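Local atomic coordinates of interferon-inducible and double-stranded-dependent eIF-2kinase (Carassius auratus, PDB entry 4KMF), a protein that binds Z-DNA through its Zalpha domain, the part described here, and probably acts as an eIF2alpha kinase through its kinase domain. Residues 41-44 / 48-51. Residues are numbered along the deposited sequence; the frame is centred on the assembly and turned at random.
Sequences YNLQ and QVFN. With nucleotides of chain B.
Gln44 reaches from the last turn of helix 33-45 to Asn51 in strand 49-51, its chain extended with CG anti to the backbone N (chi1 -174°). That carries the amide alongside the strand, where OE1 takes two weak hydrogen bonds from one residue: Asn51 ND2 at 3.3 Å and the backbone Asn51 N at 3.4 Å. The two amide planes are turned 40° apart, and a water bridges the two amides, accepting from Asn51 ND2 at 2.7 Å and, at longer range, from Gln44 NE2. Asn51 OD1 turns instead to the backbone N of Asn53, so both ends of this amide are held. Just after the helix, Gln48 N donates to Leu43 O at 2.8 Å, and Val49 N adds a weak bond to the same oxygen. This link from helix to strand belongs to the winged helix-turn-helix fold of Zalpha domains: helix 33-45 is the recognition helix, and strand 49-51 starts the beta wing. Leu43 CB packs on Val49 CG2 at 3.6 Å, and both side chains also touch Ile11 of helix 2-17. Leu43 CD2 lies against the amide end of Gln48, whose OE1 is hydrogen-bonded to Ser46 OG. Over one face of the Tyr41 ring, guanine C8 of DG5 of chain B sits 3.3 Å above the centre, while Trp59 makes an edge-to-face contact with the ring. OP1 of DC4 of chain B lies at the ring's edge, in its plane, and accepts from Tyr41 OH at 2.7 Å.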
loop_
_atom_site.group_PDB
_atom_site.type_symbol
_atom_site.label_atom_id
_atom_site.label_comp_id
_atom_site.label_asym_id
_atom_site.label_seq_id
_atom_site.Cartn_x
_atom_site.Cartn_y
_atom_site.Cartn_z
ATOM N N TYR A 41 -2.343 1.823 -13.490
ATOM C CA TYR A 41 -0.917 1.584 -13.717
ATOM C C TYR A 41 -0.669 0.515 -14.784
ATOM O O TYR A 41 0.291 0.656 -15.547
ATOM C CB TYR A 41 -0.158 1.310 -12.403
ATOM C CG TYR A 41 0.083 2.584 -11.603
ATOM C CD1 TYR A 41 -0.860 3.024 -10.646
ATOM C CD2 TYR A 41 1.227 3.358 -11.806
ATOM C CE1 TYR A 41 -0.670 4.202 -9.919
ATOM C CE2 TYR A 41 1.425 4.554 -11.081
ATOM C CZ TYR A 41 0.459 4.973 -10.147
ATOM O OH TYR A 41 0.672 6.154 -9.449
ATOM N N ASN A 42 -1.540 -0.508 -14.889
ATOM C CA ASN A 42 -1.453 -1.454 -16.038
ATOM C C ASN A 42 -1.704 -0.709 -17.343
ATOM O O ASN A 42 -0.970 -0.899 -18.316
ATOM C CB ASN A 42 -2.534 -2.548 -15.966
ATOM C CG ASN A 42 -2.319 -3.543 -14.855
ATOM O OD1 ASN A 42 -1.216 -3.730 -14.373
ATOM N ND2 ASN A 42 -3.388 -4.245 -14.496
ATOM N N LEU A 43 -2.727 0.154 -17.353
ATOM C CA LEU A 43 -3.047 0.975 -18.532
ATOM C C LEU A 43 -1.895 1.911 -18.884
ATOM O O LEU A 43 -1.705 2.255 -20.034
ATOM C CB LEU A 43 -4.353 1.748 -18.328
ATOM C CG LEU A 43 -5.642 0.946 -18.431
ATOM C CD1 LEU A 43 -6.806 1.775 -17.960
ATOM C CD2 LEU A 43 -5.845 0.490 -19.894
ATOM N N GLN A 44 -1.115 2.334 -17.906
ATOM C CA GLN A 44 0.067 3.106 -18.193
ATOM C C GLN A 44 1.188 2.263 -18.811
ATOM O O GLN A 44 1.844 2.687 -19.775
ATOM C CB GLN A 44 0.536 3.778 -16.917
ATOM C CG GLN A 44 1.692 4.728 -17.189
ATOM C CD GLN A 44 2.047 5.515 -15.993
ATOM O OE1 GLN A 44 1.927 6.739 -16.002
ATOM N NE2 GLN A 44 2.518 4.841 -14.956
ATOM N N GLN A 48 -1.837 3.337 -22.652
ATOM C CA GLN A 48 -3.196 3.814 -22.928
ATOM C C GLN A 48 -3.530 5.079 -22.127
ATOM O O GLN A 48 -4.402 5.861 -22.511
ATOM C CB GLN A 48 -4.211 2.717 -22.631
ATOM C CG GLN A 48 -4.008 1.475 -23.517
ATOM C CD GLN A 48 -5.009 0.380 -23.238
ATOM O OE1 GLN A 48 -4.691 -0.668 -22.626
ATOM N NE2 GLN A 48 -6.233 0.611 -23.658
ATOM N N VAL A 49 -2.865 5.251 -20.991
ATOM C CA VAL A 49 -3.061 6.412 -20.131
ATOM C C VAL A 49 -1.711 6.905 -19.636
ATOM O O VAL A 49 -0.720 6.185 -19.738
ATOM C CB VAL A 49 -4.004 6.134 -18.872
ATOM C CG1 VAL A 49 -5.384 5.625 -19.281
ATOM C CG2 VAL A 49 -3.365 5.178 -17.894
ATOM N N PHE A 50 -1.678 8.132 -19.122
ATOM C CA PHE A 50 -0.496 8.672 -18.426
ATOM C C PHE A 50 -0.952 9.421 -17.172
ATOM O O PHE A 50 -2.097 9.874 -17.071
ATOM C CB PHE A 50 0.325 9.584 -19.358
ATOM C CG PHE A 50 -0.374 10.854 -19.699
ATOM C CD1 PHE A 50 -0.111 12.017 -18.973
ATOM C CD2 PHE A 50 -1.325 10.884 -20.711
ATOM C CE1 PHE A 50 -0.791 13.207 -19.294
ATOM C CE2 PHE A 50 -2.002 12.053 -21.026
ATOM C CZ PHE A 50 -1.739 13.212 -20.314
ATOM N N ASN A 51 -0.056 9.542 -16.200
ATOM C CA ASN A 51 -0.390 10.370 -15.048
ATOM C C ASN A 51 0.500 11.606 -14.938
ATOM O O ASN A 51 1.593 11.640 -15.520
ATOM C CB ASN A 51 -0.451 9.530 -13.790
ATOM C CG ASN A 51 0.839 9.478 -13.064
ATOM O OD1 ASN A 51 1.244 10.457 -12.403
ATOM N ND2 ASN A 51 1.484 8.335 -13.120
ATOM P P DG B 5 -3.363 1.969 -3.999
ATOM O OP1 DG B 5 -4.268 3.099 -4.231
ATOM O OP2 DG B 5 -3.713 0.883 -3.034
ATOM O "O5'" DG B 5 -2.995 1.274 -5.390
ATOM C "C5'" DG B 5 -2.163 0.112 -5.410
ATOM C "C4'" DG B 5 -1.850 -0.162 -6.862
ATOM O "O4'" DG B 5 -1.126 0.930 -7.471
ATOM C "C3'" DG B 5 -0.995 -1.398 -7.021
ATOM O "O3'" DG B 5 -1.914 -2.402 -7.422
ATOM C "C2'" DG B 5 -0.047 -1.077 -8.165
ATOM C "C1'" DG B 5 -0.094 0.426 -8.315
ATOM N N9 DG B 5 1.122 1.103 -7.845
ATOM C C8 DG B 5 1.882 2.006 -8.561
ATOM N N7 DG B 5 2.891 2.480 -7.890
ATOM C C5 DG B 5 2.817 1.839 -6.646
ATOM C C6 DG B 5 3.650 1.993 -5.503
ATOM O O6 DG B 5 4.646 2.736 -5.427
ATOM N N1 DG B 5 3.258 1.187 -4.420
ATOM C C2 DG B 5 2.161 0.340 -4.459
ATOM N N2 DG B 5 1.905 -0.350 -3.337
ATOM N N3 DG B 5 1.323 0.232 -5.534
ATOM C C4 DG B 5 1.737 0.976 -6.604
ATOM P P DC B 4 -0.881 6.755 -6.261
ATOM O OP1 DC B 4 -1.305 6.546 -7.666
ATOM O OP2 DC B 4 -1.938 7.015 -5.290
ATOM O "O5'" DC B 4 -0.011 5.535 -5.741
ATOM C "C5'" DC B 4 -0.210 4.188 -6.244
ATOM C "C4'" DC B 4 -0.274 3.239 -5.042
ATOM O "O4'" DC B 4 1.006 3.222 -4.357
ATOM C "C3'" DC B 4 -1.286 3.615 -3.961
ATOM O "O3'" DC B 4 -1.934 2.444 -3.443
ATOM C "C2'" DC B 4 -0.448 4.256 -2.869
ATOM C "C1'" DC B 4 0.767 3.364 -2.962
ATOM N N1 DC B 4 1.945 3.950 -2.307
ATOM C C2 DC B 4 2.145 3.740 -0.938
ATOM O O2 DC B 4 1.335 3.066 -0.306
ATOM N N3 DC B 4 3.247 4.280 -0.345
ATOM C C4 DC B 4 4.099 5.029 -1.065
ATOM N N4 DC B 4 5.177 5.510 -0.467
ATOM C C5 DC B 4 3.918 5.250 -2.474
ATOM C C6 DC B 4 2.832 4.712 -3.047
HETATM O O HOH W 1 3.693 6.816 -12.602
#